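Local coordinates for Pre-mRNA splicing helicase-like protein (Chaetomium thermophilum, PDB 4RVQ) that belongs to the spliceosomal Brr2 helicase and carries a noncanonical PWI domain that probably mediates protein or RNA binding during pre-mRNA splicing, at residues 112-117 with 121-126; 17-22 with 93-98; 30-35 with 72-77; 9-14 with 78-83. All blocks are in the same frame, centred on the assembly; numbering follows the deposited sequence. Where two conformers were deposited one is given.

Interaction 1. Residues 112-117 with 121-126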
# COMPACT_ATOMS: atom_id res chain seq x y z
N ARG A 112 14.87 10.67 0.16
CA ARG A 112 15.77 10.73 -0.98
C ARG A 112 15.50 9.57 -1.92
O ARG A 112 15.47 9.76 -3.16
CB ARG A 112 17.22 10.71 -0.54
CG ARG A 112 17.68 11.91 0.20
CD ARG A 112 19.15 11.74 0.51
NE ARG A 112 19.75 12.93 1.03
CZ ARG A 112 20.89 13.45 0.59
NH1 ARG A 112 21.62 12.85 -0.36
NH2 ARG A 112 21.33 14.56 1.15
N GLU A 113 15.31 8.36 -1.38
CA GLU A 113 15.04 7.21 -2.23
C GLU A 113 13.75 7.38 -3.00
O GLU A 113 13.69 7.05 -4.20
CB GLU A 113 15.02 5.91 -1.41
CG GLU A 113 16.40 5.52 -0.88
CD GLU A 113 16.41 4.24 -0.03
OE1 GLU A 113 15.34 3.68 0.28
OE2 GLU A 113 17.53 3.79 0.36
N MET A 114 12.72 7.89 -2.36
CA MET A 114 11.48 8.14 -3.05
C MET A 114 11.68 9.11 -4.20
O MET A 114 11.18 8.88 -5.30
CB MET A 114 10.43 8.67 -2.07
CG MET A 114 9.88 7.61 -1.12
SD MET A 114 8.75 8.19 0.13
CE MET A 114 7.36 8.53 -0.88
N ALA A 115 12.40 10.21 -3.98
CA ALA A 115 12.66 11.17 -5.05
C ALA A 115 13.40 10.45 -6.20
O ALA A 115 13.11 10.69 -7.37
CB ALA A 115 13.49 12.36 -4.54
N SER A 116 14.37 9.60 -5.87
CA SER A 116 15.16 8.90 -6.89
C SER A 116 14.29 7.95 -7.72
O SER A 116 14.64 7.67 -8.88
CB SER A 116 16.29 8.10 -6.25
OG SER A 116 15.87 6.85 -5.75
N GLU A 117 13.20 7.47 -7.15
CA GLU A 117 12.26 6.58 -7.81
C GLU A 117 11.17 7.31 -8.58
O GLU A 117 10.28 6.66 -9.10
CB GLU A 117 11.62 5.67 -6.77
CG GLU A 117 12.56 4.70 -6.10
CD GLU A 117 12.94 3.54 -6.98
OE1 GLU A 117 12.74 3.59 -8.21
OE2 GLU A 117 13.45 2.55 -6.42
N TRP A 121 5.90 13.24 -6.49
CA TRP A 121 4.47 13.50 -6.42
C TRP A 121 3.85 13.01 -5.12
O TRP A 121 2.94 13.63 -4.59
CB TRP A 121 3.75 12.89 -7.63
CG TRP A 121 3.57 11.42 -7.67
CD1 TRP A 121 4.44 10.47 -8.21
CD2 TRP A 121 2.45 10.70 -7.16
NE1 TRP A 121 3.90 9.21 -8.03
CE2 TRP A 121 2.68 9.32 -7.42
CE3 TRP A 121 1.26 11.09 -6.56
CZ2 TRP A 121 1.76 8.34 -7.07
CZ3 TRP A 121 0.36 10.13 -6.22
CH2 TRP A 121 0.62 8.76 -6.48
N ILE A 122 4.36 11.90 -4.59
CA ILE A 122 3.84 11.36 -3.33
C ILE A 122 4.27 12.23 -2.15
O ILE A 122 3.46 12.52 -1.27
CB ILE A 122 4.26 9.90 -3.12
CG1 ILE A 122 3.73 9.04 -4.28
CG2 ILE A 122 3.78 9.41 -1.77
CD1 ILE A 122 4.10 7.56 -4.14
N LEU A 123 5.51 12.65 -2.14
CA LEU A 123 5.99 13.55 -1.12
C LEU A 123 5.27 14.89 -1.14
O LEU A 123 4.98 15.46 -0.10
CB LEU A 123 7.50 13.74 -1.22
CG LEU A 123 8.29 12.47 -0.94
CD1 LEU A 123 9.77 12.69 -1.26
CD2 LEU A 123 8.09 11.97 0.51
N ASP A 124 4.97 15.40 -2.35
CA ASP A 124 4.20 16.63 -2.45
C ASP A 124 2.82 16.45 -1.86
O ASP A 124 2.30 17.33 -1.17
CB ASP A 124 4.04 17.04 -3.91
CG ASP A 124 5.28 17.66 -4.50
OD1 ASP A 124 6.22 18.03 -3.79
OD2 ASP A 124 5.30 17.83 -5.75
N GLU A 125 2.21 15.30 -2.10
CA GLU A 125 0.90 15.03 -1.51
C GLU A 125 1.01 14.99 0.02
O GLU A 125 0.18 15.55 0.75
CB GLU A 125 0.42 13.68 -2.03
CG GLU A 125 -0.95 13.64 -2.38
CD GLU A 125 -1.51 12.35 -2.88
OE1 GLU A 125 -1.87 12.31 -4.07
OE2 GLU A 125 -1.77 11.45 -2.15
N LEU A 126 2.03 14.29 0.52
CA LEU A 126 2.15 14.09 1.97
C LEU A 126 2.42 15.40 2.70
O LEU A 126 1.77 15.69 3.70
CB LEU A 126 3.28 13.11 2.25
CG LEU A 126 3.52 12.76 3.70
CD1 LEU A 126 2.28 12.08 4.26
CD2 LEU A 126 4.74 11.89 3.84
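M114 meets I122 and L123 solely through apolar atoms, and its terminal methyl does most of the touching. CE stands 3.8 Å from I122 CG2 and the same 3.8 Å from L123 CD2, so one methyl sits against branches from two successive residues of helix 120-127. The sulfur adds to the second of these contacts, with M114 SD 3.9 Å from L123 CD2. M114 and I122 cross at about a right angle, and the bend at the last torsion of the thioether (chi3 72°) turns CE toward I122 CG2.

Charge is handled on the flanks, with E113 bridged to R97 of helix 89-99 and E125 to K91 of the same helix. W94 and L119 also pack on M114.

The two helices run roughly antiparallel, joined by the short connection 117-119. All three contacting residues are buried and the charged groups are kept to the flanks. The contact between these segments is therefore apolar and non-directional, and it probably depends on the shape of the three side chains.

Interaction 2. Residues 17-22 with 93-98. With EDO (1,2-ethanediol), chain F; EDO (1,2-ethanediol), chain G.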
# COMPACT_ATOMS: atom_id res chain seq x y z
N ARG A 17 -1.71 11.24 3.19
CA ARG A 17 -1.82 11.47 4.64
C ARG A 17 -2.60 10.37 5.35
O ARG A 17 -2.53 10.28 6.58
CB ARG A 17 -2.44 12.83 4.93
CG ARG A 17 -3.92 12.95 4.66
CD ARG A 17 -4.37 14.41 4.79
NE ARG A 17 -4.49 14.79 6.18
CZ ARG A 17 -4.68 16.02 6.67
NH1 ARG A 17 -4.71 17.13 5.92
NH2 ARG A 17 -4.78 16.09 7.98
N GLU A 18 -3.34 9.56 4.60
CA GLU A 18 -4.12 8.48 5.20
C GLU A 18 -3.25 7.29 5.56
O GLU A 18 -3.66 6.47 6.37
CB GLU A 18 -5.25 8.04 4.27
CG GLU A 18 -6.21 9.13 3.94
CD GLU A 18 -7.39 8.62 3.16
OE1 GLU A 18 -8.20 7.85 3.75
OE2 GLU A 18 -7.52 8.93 1.94
N ILE A 19 -2.10 7.14 4.93
CA ILE A 19 -1.31 5.92 5.07
C ILE A 19 -0.37 6.03 6.26
O ILE A 19 0.80 6.34 6.12
CB ILE A 19 -0.61 5.53 3.75
CG1 ILE A 19 -1.68 5.39 2.64
CG2 ILE A 19 0.16 4.21 3.93
CD1 ILE A 19 -1.19 4.94 1.32
N ASP A 20 -0.94 5.83 7.44
CA ASP A 20 -0.19 5.74 8.67
C ASP A 20 0.52 4.39 8.71
O ASP A 20 0.39 3.52 7.83
CB ASP A 20 -1.12 5.93 9.87
CG ASP A 20 -2.20 4.90 9.90
OD1 ASP A 20 -3.14 5.06 9.10
OD2 ASP A 20 -2.10 3.90 10.68
N ALA A 21 1.30 4.17 9.78
CA ALA A 21 2.10 2.97 9.96
C ALA A 21 1.28 1.68 9.94
O ALA A 21 1.86 0.62 9.65
CB ALA A 21 2.83 3.06 11.29
N TYR A 22 -0.02 1.75 10.25
CA TYR A 22 -0.87 0.58 10.34
C TYR A 22 -1.99 0.58 9.28
O TYR A 22 -2.86 -0.27 9.36
CB TYR A 22 -1.49 0.49 11.74
CG TYR A 22 -0.46 0.33 12.83
CD1 TYR A 22 -0.00 -0.91 13.18
CD2 TYR A 22 0.06 1.43 13.50
CE1 TYR A 22 0.93 -1.08 14.20
CE2 TYR A 22 0.97 1.30 14.51
CZ TYR A 22 1.43 0.06 14.85
OH TYR A 22 2.34 -0.14 15.86
N VAL A 93 3.81 0.91 -0.21
CA VAL A 93 5.11 0.43 0.20
C VAL A 93 5.90 1.57 0.85
O VAL A 93 6.46 1.43 1.95
CB VAL A 93 5.88 -0.16 -1.01
CG1 VAL A 93 7.30 -0.39 -0.67
CG2 VAL A 93 5.22 -1.46 -1.51
N TRP A 94 6.04 2.69 0.14
CA TRP A 94 6.90 3.74 0.60
C TRP A 94 6.35 4.49 1.78
O TRP A 94 7.11 4.86 2.70
CB TRP A 94 7.25 4.69 -0.55
CG TRP A 94 8.22 4.05 -1.50
CD1 TRP A 94 7.96 3.49 -2.72
CD2 TRP A 94 9.61 3.92 -1.31
NE1 TRP A 94 9.10 3.03 -3.28
CE2 TRP A 94 10.15 3.27 -2.44
CE3 TRP A 94 10.48 4.30 -0.29
CZ2 TRP A 94 11.49 2.99 -2.56
CZ3 TRP A 94 11.83 4.02 -0.41
CH2 TRP A 94 12.32 3.35 -1.52
N LEU A 95 5.07 4.83 1.79
CA LEU A 95 4.51 5.56 2.89
C LEU A 95 4.40 4.74 4.17
O LEU A 95 4.49 5.30 5.26
CB LEU A 95 3.18 6.21 2.54
CG LEU A 95 3.23 7.28 1.46
CD1 LEU A 95 1.85 7.68 1.03
CD2 LEU A 95 4.10 8.44 1.90
N THR A 96 4.19 3.43 4.05
CA THR A 96 4.23 2.58 5.24
C THR A 96 5.64 2.64 5.85
O THR A 96 5.82 2.78 7.06
CB THR A 96 3.81 1.15 4.92
OG1 THR A 96 2.45 1.16 4.46
CG2 THR A 96 3.92 0.26 6.13
N ARG A 97 6.66 2.47 5.01
CA ARG A 97 8.02 2.53 5.48
C ARG A 97 8.32 3.89 6.10
O ARG A 97 8.91 3.98 7.19
CB ARG A 97 8.99 2.23 4.34
CG ARG A 97 10.41 2.08 4.82
CD ARG A 97 11.40 1.80 3.67
NE ARG A 97 12.76 1.95 4.16
CZ ARG A 97 13.81 2.22 3.41
NH1 ARG A 97 13.69 2.27 2.11
NH2 ARG A 97 14.99 2.45 3.97
N LEU A 98 7.95 4.95 5.42
CA LEU A 98 8.22 6.30 5.93
C LEU A 98 7.51 6.55 7.25
O LEU A 98 8.09 7.12 8.19
CB LEU A 98 7.87 7.35 4.87
CG LEU A 98 8.18 8.81 5.22
CD1 LEU A 98 9.64 9.02 5.55
CD2 LEU A 98 7.75 9.70 4.07
C1 EDO F . 10.82 0.49 -0.02
O1 EDO F . 12.06 0.37 0.63
C2 EDO F . 10.83 -0.34 -1.29
O2 EDO F . 10.87 -1.72 -0.89
C1 EDO G . 8.56 -0.18 -5.77
O1 EDO G . 9.65 0.61 -5.28
C2 EDO G . 7.37 0.01 -4.83
O2 EDO G . 6.15 -0.26 -5.52
O HOH W 1 0.49 1.01 6.38
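I19 and T96 touch in an unusual way: the I19 CG2 methyl lies 3.9 Å from T96 OG1, while that hydroxyl reaches the loop's polar backbone through a water. The water donates to T96 OG1 at 2.7 Å and to D20 O at 2.9 Å. With OG1 anti to the carbonyl carbon and beside the backbone N (chi1 -63°), the hydroxyl can turn back to V92 O, to which it is hydrogen-bonded.

The apolar half is I19 across L95, the two side chains meeting at about a right angle, with I19 CG2 3.9 Å from L95 CB. I19 is the centre of an inverse gamma turn, and D20 OD2 then accepts from Y22 N in an Asx turn, met 54° out of the carboxylate plane; Y22 is the N-cap of helix 23-29.

On another side of helix 89-99 lie two ethanediols, probably from the crystallisation liquor. One is over a W94 face, its C1 3.4 Å above the ring plane, and W94 NE1 donates to O1 of the other at 3.2 Å. L119 also packs on the indole, so an alanine here, lacking the ring, would probably open a gap beside L119 and leave the ethanediol O1 without its N-H donor.

Apolar contacts of I19, a water bridge and the R100 bond to A21 O thus join the loop to the helix, with the T96 hydroxyl satisfied by both helix and water.

Interaction 3. Residues 30-35 with 72-77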
# COMPACT_ATOMS: atom_id res chain seq x y z
N ARG A 30 -9.66 -6.08 8.22
CA ARG A 30 -11.10 -6.14 8.00
C ARG A 30 -11.53 -7.47 7.43
O ARG A 30 -12.66 -7.87 7.64
CB ARG A 30 -11.51 -5.04 7.07
CG ARG A 30 -11.37 -3.71 7.73
CD ARG A 30 -12.33 -2.68 7.20
NE ARG A 30 -11.95 -1.37 7.72
CZ ARG A 30 -11.08 -0.56 7.11
NH1 ARG A 30 -10.52 -0.92 5.96
NH2 ARG A 30 -10.75 0.61 7.66
N VAL A 31 -10.62 -8.15 6.72
CA VAL A 31 -10.85 -9.46 6.14
C VAL A 31 -10.30 -10.59 7.04
O VAL A 31 -10.87 -11.67 7.07
CB VAL A 31 -10.17 -9.59 4.74
CG1 VAL A 31 -10.29 -11.00 4.22
CG2 VAL A 31 -10.70 -8.60 3.75
N TYR A 32 -9.19 -10.33 7.72
CA TYR A 32 -8.51 -11.30 8.57
C TYR A 32 -8.40 -10.71 9.97
O TYR A 32 -7.42 -10.04 10.30
CB TYR A 32 -7.11 -11.58 8.01
CG TYR A 32 -7.16 -12.23 6.64
CD1 TYR A 32 -7.42 -13.58 6.50
CD2 TYR A 32 -7.01 -11.47 5.49
CE1 TYR A 32 -7.53 -14.16 5.24
CE2 TYR A 32 -7.10 -12.05 4.24
CZ TYR A 32 -7.38 -13.37 4.11
OH TYR A 32 -7.48 -13.94 2.87
N PRO A 33 -9.41 -10.92 10.81
CA PRO A 33 -9.39 -10.28 12.13
C PRO A 33 -8.35 -10.83 13.11
O PRO A 33 -8.05 -10.17 14.09
CB PRO A 33 -10.81 -10.56 12.65
CG PRO A 33 -11.22 -11.83 11.92
CD PRO A 33 -10.66 -11.65 10.55
N ASP A 34 -7.79 -11.99 12.84
CA ASP A 34 -6.79 -12.54 13.74
C ASP A 34 -5.55 -11.71 13.72
O ASP A 34 -5.03 -11.37 12.65
CB ASP A 34 -6.45 -13.98 13.36
CG ASP A 34 -5.43 -14.57 14.28
OD1 ASP A 34 -5.76 -14.80 15.48
OD2 ASP A 34 -4.28 -14.75 13.84
N ALA A 35 -5.03 -11.36 14.90
CA ALA A 35 -3.88 -10.46 14.97
C ALA A 35 -2.65 -11.04 14.30
O ALA A 35 -1.93 -10.33 13.60
CB ALA A 35 -3.60 -10.10 16.43
N GLU A 72 -3.18 -14.96 -4.25
CA GLU A 72 -3.03 -16.12 -3.41
C GLU A 72 -2.98 -15.73 -1.91
O GLU A 72 -3.57 -16.42 -1.09
CB GLU A 72 -1.76 -16.87 -3.77
CG GLU A 72 -1.57 -18.13 -2.92
CD GLU A 72 -0.37 -18.97 -3.32
OE1 GLU A 72 0.22 -19.66 -2.44
OE2 GLU A 72 -0.00 -18.97 -4.51
N LEU A 73 -2.32 -14.62 -1.60
CA LEU A 73 -2.22 -14.18 -0.22
C LEU A 73 -3.60 -13.93 0.37
O LEU A 73 -3.83 -14.14 1.57
CB LEU A 73 -1.37 -12.91 -0.16
CG LEU A 73 -1.06 -12.38 1.24
CD1 LEU A 73 -0.12 -13.38 2.00
CD2 LEU A 73 -0.39 -11.00 1.16
N PHE A 74 -4.52 -13.47 -0.47
CA PHE A 74 -5.88 -13.14 -0.08
C PHE A 74 -6.85 -14.30 -0.41
O PHE A 74 -8.05 -14.08 -0.53
CB PHE A 74 -6.31 -11.81 -0.72
CG PHE A 74 -5.70 -10.60 -0.02
CD1 PHE A 74 -4.46 -10.10 -0.40
CD2 PHE A 74 -6.37 -9.99 1.03
CE1 PHE A 74 -3.91 -9.01 0.28
CE2 PHE A 74 -5.84 -8.90 1.69
CZ PHE A 74 -4.61 -8.42 1.32
N ASP A 75 -6.32 -15.52 -0.55
CA ASP A 75 -7.18 -16.70 -0.65
C ASP A 75 -8.15 -16.65 -1.84
O ASP A 75 -9.25 -17.25 -1.81
CB ASP A 75 -7.93 -16.93 0.66
CG ASP A 75 -6.99 -17.20 1.80
OD1 ASP A 75 -6.07 -18.03 1.62
OD2 ASP A 75 -7.17 -16.62 2.89
N TYR A 76 -7.71 -15.99 -2.90
CA TYR A 76 -8.45 -15.94 -4.18
C TYR A 76 -9.80 -15.27 -4.01
O TYR A 76 -10.70 -15.45 -4.85
CB TYR A 76 -8.54 -17.34 -4.80
CG TYR A 76 -7.21 -18.03 -4.91
CD1 TYR A 76 -6.23 -17.52 -5.72
CD2 TYR A 76 -6.89 -19.14 -4.14
CE1 TYR A 76 -5.00 -18.08 -5.81
CE2 TYR A 76 -5.66 -19.73 -4.22
CZ TYR A 76 -4.71 -19.20 -5.05
OH TYR A 76 -3.48 -19.78 -5.17
N GLU A 77 -9.89 -14.43 -2.99
CA GLU A 77 -11.05 -13.62 -2.79
C GLU A 77 -10.60 -12.17 -2.54
O GLU A 77 -9.44 -11.84 -2.59
CB GLU A 77 -11.90 -14.15 -1.64
CG GLU A 77 -12.55 -15.48 -1.99
CD GLU A 77 -13.11 -16.21 -0.81
OE1 GLU A 77 -12.97 -15.72 0.33
OE2 GLU A 77 -13.68 -17.29 -1.02
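Y32 reaches across to F74 and D75, and its path can be followed outward from the backbone. CB points toward the opposite segment, and with CG anti to the carbonyl carbon (chi1 -63°) the ring is carried out to the end of helix 63-73. Over one ring face lies V31 CG1, 3.3 Å above the plane and offset toward the rim; K41 makes a cation-pi contact with the same ring. On one edge, CE2 approaches F74 CD2 in the plane of the tyrosine ring at 3.9 Å, a contact that holds for one of two F74 conformers. On the other edge, CE1 comes within 3.4 Å of D75 OD2. The tip, OH, donates to D75 OD2 at 2.7 Å, meeting that oxygen 42° out of the carboxylate plane, while the ring and carboxylate planes stand 64° apart.

D75 is where it is because the helix ends in a Schellman motif: its phi is positive, its N bonds to E72 O at 2.9 Å, and Y76 N bonds to M71 O. A type I' turn from F74 to E77 overlaps this helix end, closed by E77 N to F74 O at 3.1 Å.

A phenylalanine in place of Y32 would probably keep the edge contact with F74 but leave D75 OD2 without its hydroxyl donor.

The chemistry implies a neutral donor gripping a surface carboxylate while the phenol's edge packs inward, which probably helps hold the loop at Y32 against the end of helix 63-73.

Interaction 4. Residues 9-14 with 78-83. With EDO (1,2-ethanediol), chain I.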
# COMPACT_ATOMS: atom_id res chain seq x y z
N GLN A 9 -16.26 8.12 -6.66
CA GLN A 9 -15.90 7.91 -8.05
C GLN A 9 -14.79 6.89 -8.18
O GLN A 9 -14.72 6.18 -9.18
CB GLN A 9 -15.47 9.21 -8.70
CG GLN A 9 -16.61 10.20 -8.85
CD GLN A 9 -17.76 9.67 -9.67
OE1 GLN A 9 -17.57 9.30 -10.83
NE2 GLN A 9 -18.92 9.56 -9.07
N ASP A 10 -13.87 6.84 -7.22
CA ASP A 10 -12.70 5.96 -7.30
C ASP A 10 -12.49 5.26 -5.97
O ASP A 10 -11.91 5.82 -5.04
CB ASP A 10 -11.44 6.75 -7.67
CG ASP A 10 -10.19 5.90 -7.78
OD1 ASP A 10 -10.27 4.66 -7.61
OD2 ASP A 10 -9.14 6.54 -8.01
N LYS A 11 -12.95 4.02 -5.88
CA LYS A 11 -12.84 3.26 -4.63
C LYS A 11 -11.39 3.00 -4.25
O LYS A 11 -11.09 2.66 -3.08
CB LYS A 11 -13.62 1.94 -4.74
CG LYS A 11 -13.03 0.88 -5.71
CD LYS A 11 -13.91 -0.40 -5.83
CE LYS A 11 -15.01 -0.23 -6.86
NZ LYS A 11 -14.47 -0.16 -8.26
N ASN A 12 -10.48 3.16 -5.20
CA ASN A 12 -9.10 2.88 -4.90
C ASN A 12 -8.33 4.08 -4.40
O ASN A 12 -7.17 3.91 -4.01
CB ASN A 12 -8.41 2.35 -6.13
CG ASN A 12 -8.99 1.03 -6.60
OD1 ASN A 12 -9.45 0.22 -5.81
ND2 ASN A 12 -8.94 0.80 -7.87
N TYR A 13 -8.93 5.26 -4.40
CA TYR A 13 -8.15 6.45 -4.05
C TYR A 13 -7.85 6.47 -2.55
O TYR A 13 -8.75 6.27 -1.74
CB TYR A 13 -8.86 7.77 -4.48
CG TYR A 13 -7.94 8.92 -4.20
CD1 TYR A 13 -6.85 9.17 -4.99
CD2 TYR A 13 -8.12 9.73 -3.07
CE1 TYR A 13 -5.97 10.19 -4.69
CE2 TYR A 13 -7.25 10.73 -2.78
CZ TYR A 13 -6.17 10.96 -3.56
OH TYR A 13 -5.31 11.98 -3.25
N VAL A 14 -6.60 6.76 -2.22
CA VAL A 14 -6.18 6.94 -0.82
C VAL A 14 -5.15 8.04 -0.83
O VAL A 14 -4.15 7.98 -1.56
CB VAL A 14 -5.61 5.64 -0.21
CG1 VAL A 14 -4.52 5.01 -0.99
CG2 VAL A 14 -5.18 5.89 1.22
N HIS A 78 -11.56 -11.30 -2.31
CA HIS A 78 -11.19 -9.94 -1.95
C HIS A 78 -10.43 -9.28 -3.14
O HIS A 78 -9.49 -8.52 -2.90
CB HIS A 78 -10.30 -9.93 -0.65
CG HIS A 78 -10.74 -10.91 0.40
ND1 HIS A 78 -11.97 -10.83 1.02
CD2 HIS A 78 -10.15 -12.03 0.90
CE1 HIS A 78 -12.11 -11.84 1.86
NE2 HIS A 78 -11.02 -12.58 1.81
N HIS A 79 -10.80 -9.56 -4.39
CA HIS A 79 -10.05 -9.01 -5.53
C HIS A 79 -10.04 -7.48 -5.55
O HIS A 79 -9.07 -6.86 -5.97
CB HIS A 79 -10.54 -9.55 -6.89
CG HIS A 79 -9.55 -9.28 -7.96
ND1 HIS A 79 -8.49 -10.12 -8.23
CD2 HIS A 79 -9.38 -8.18 -8.74
CE1 HIS A 79 -7.74 -9.58 -9.17
NE2 HIS A 79 -8.27 -8.41 -9.51
N GLU A 80 -11.11 -6.86 -5.10
CA GLU A 80 -11.14 -5.40 -5.07
C GLU A 80 -10.03 -4.85 -4.16
O GLU A 80 -9.38 -3.84 -4.48
CB GLU A 80 -12.51 -4.86 -4.66
CG GLU A 80 -13.59 -5.10 -5.72
CD GLU A 80 -14.85 -4.30 -5.47
OE1 GLU A 80 -14.96 -3.63 -4.42
OE2 GLU A 80 -15.74 -4.33 -6.34
N LEU A 81 -9.79 -5.50 -3.02
CA LEU A 81 -8.72 -5.07 -2.12
C LEU A 81 -7.39 -5.31 -2.80
O LEU A 81 -6.50 -4.45 -2.79
CB LEU A 81 -8.85 -5.78 -0.78
CG LEU A 81 -7.71 -5.50 0.19
CD1 LEU A 81 -7.54 -4.00 0.44
CD2 LEU A 81 -8.00 -6.18 1.51
N VAL A 82 -7.23 -6.49 -3.41
CA VAL A 82 -6.01 -6.79 -4.14
C VAL A 82 -5.69 -5.68 -5.16
O VAL A 82 -4.58 -5.14 -5.21
CB VAL A 82 -6.13 -8.14 -4.86
CG1 VAL A 82 -4.97 -8.33 -5.80
CG2 VAL A 82 -6.19 -9.27 -3.85
N GLN A 83 -6.67 -5.31 -5.99
CA GLN A 83 -6.43 -4.28 -7.05
C GLN A 83 -6.16 -2.94 -6.42
O GLN A 83 -5.34 -2.21 -6.91
CB GLN A 83 -7.56 -4.06 -8.13
CG GLN A 83 -7.27 -2.86 -9.24
CD GLN A 83 -8.32 -2.76 -10.43
OE1 GLN A 83 -9.27 -3.55 -10.45
NE2 GLN A 83 -8.19 -1.73 -11.41
C1 EDO I . -4.67 5.24 -7.97
O1 EDO I . -4.55 6.54 -8.57
C2 EDO I . -6.04 5.27 -7.35
O2 EDO I . -6.99 5.05 -8.36
O HOH W 2 -10.62 -2.23 -6.29
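K11 and E80 cross at about a right angle, the lysine's methylenes lying against the glutamate's carboxylate. The nearest approach is K11 CD to E80 OE1, 3.7 Å. K11 starts with CG between the backbone N and the carbonyl carbon (chi1 70°) and then bends at both outer torsions, whereas E80 is extended beyond CG. The charged ends lie apart, with K11 NZ 4.8 Å from E80 OE2; any attraction between these opposite charges acts at long range. E80 was modelled in two conformers, so these distances describe one of them.

N12 comes in beside this pair, its ND2 4.2 Å from Q83 CG, again for one of two Q83 conformers. Its amide oxygen reaches the helix through a water that donates to N12 OD1 at 2.8 Å and to E80 O at 2.7 Å.

The loop presents both residues from a type I turn spanning D10 to Y13, with an Asx turn laid over it: N12 N donates to D10 OD1, 2.8 Å, at 144°. In the all-helical PWI-like fold this turn belongs to the approach to helix 23-29, placed beside the first turns of helix 79-87, whose N-cap is H78.

D10 OD2 accepts from an ethanediol O2 at 2.6 Å, a molecule probably left from crystallisation. In the conformer described, the NE2 of Q83 turns to E87 of its own helix, while N12 O and V14 O take bonds from N88, just past it, and K91 of helix 89-99.

Overall arrangement
From the N terminus, interaction 4 opens first at 9-14, then interaction 2 at 17-22 and interaction 3 at 30-35. Interaction 3 closes first, tying the 30-35 loop to the end of helix 63-73, and is nested inside the loops of both others. Interaction 4 closes next at 78-83 and interaction 2 at 93-98, so these two cross, joining the loop before helix 23-29 to helices 79-87 and 89-99; V14 packs on I19 where their first segments adjoin. Interaction 1 then joins the C-terminal helices in series, meeting interaction 2 where L126 packs on L98. Interactions 3 and 4 meet where F74 packs on L81, while interactions 1 and 3 lie about 30 Å apart between centres.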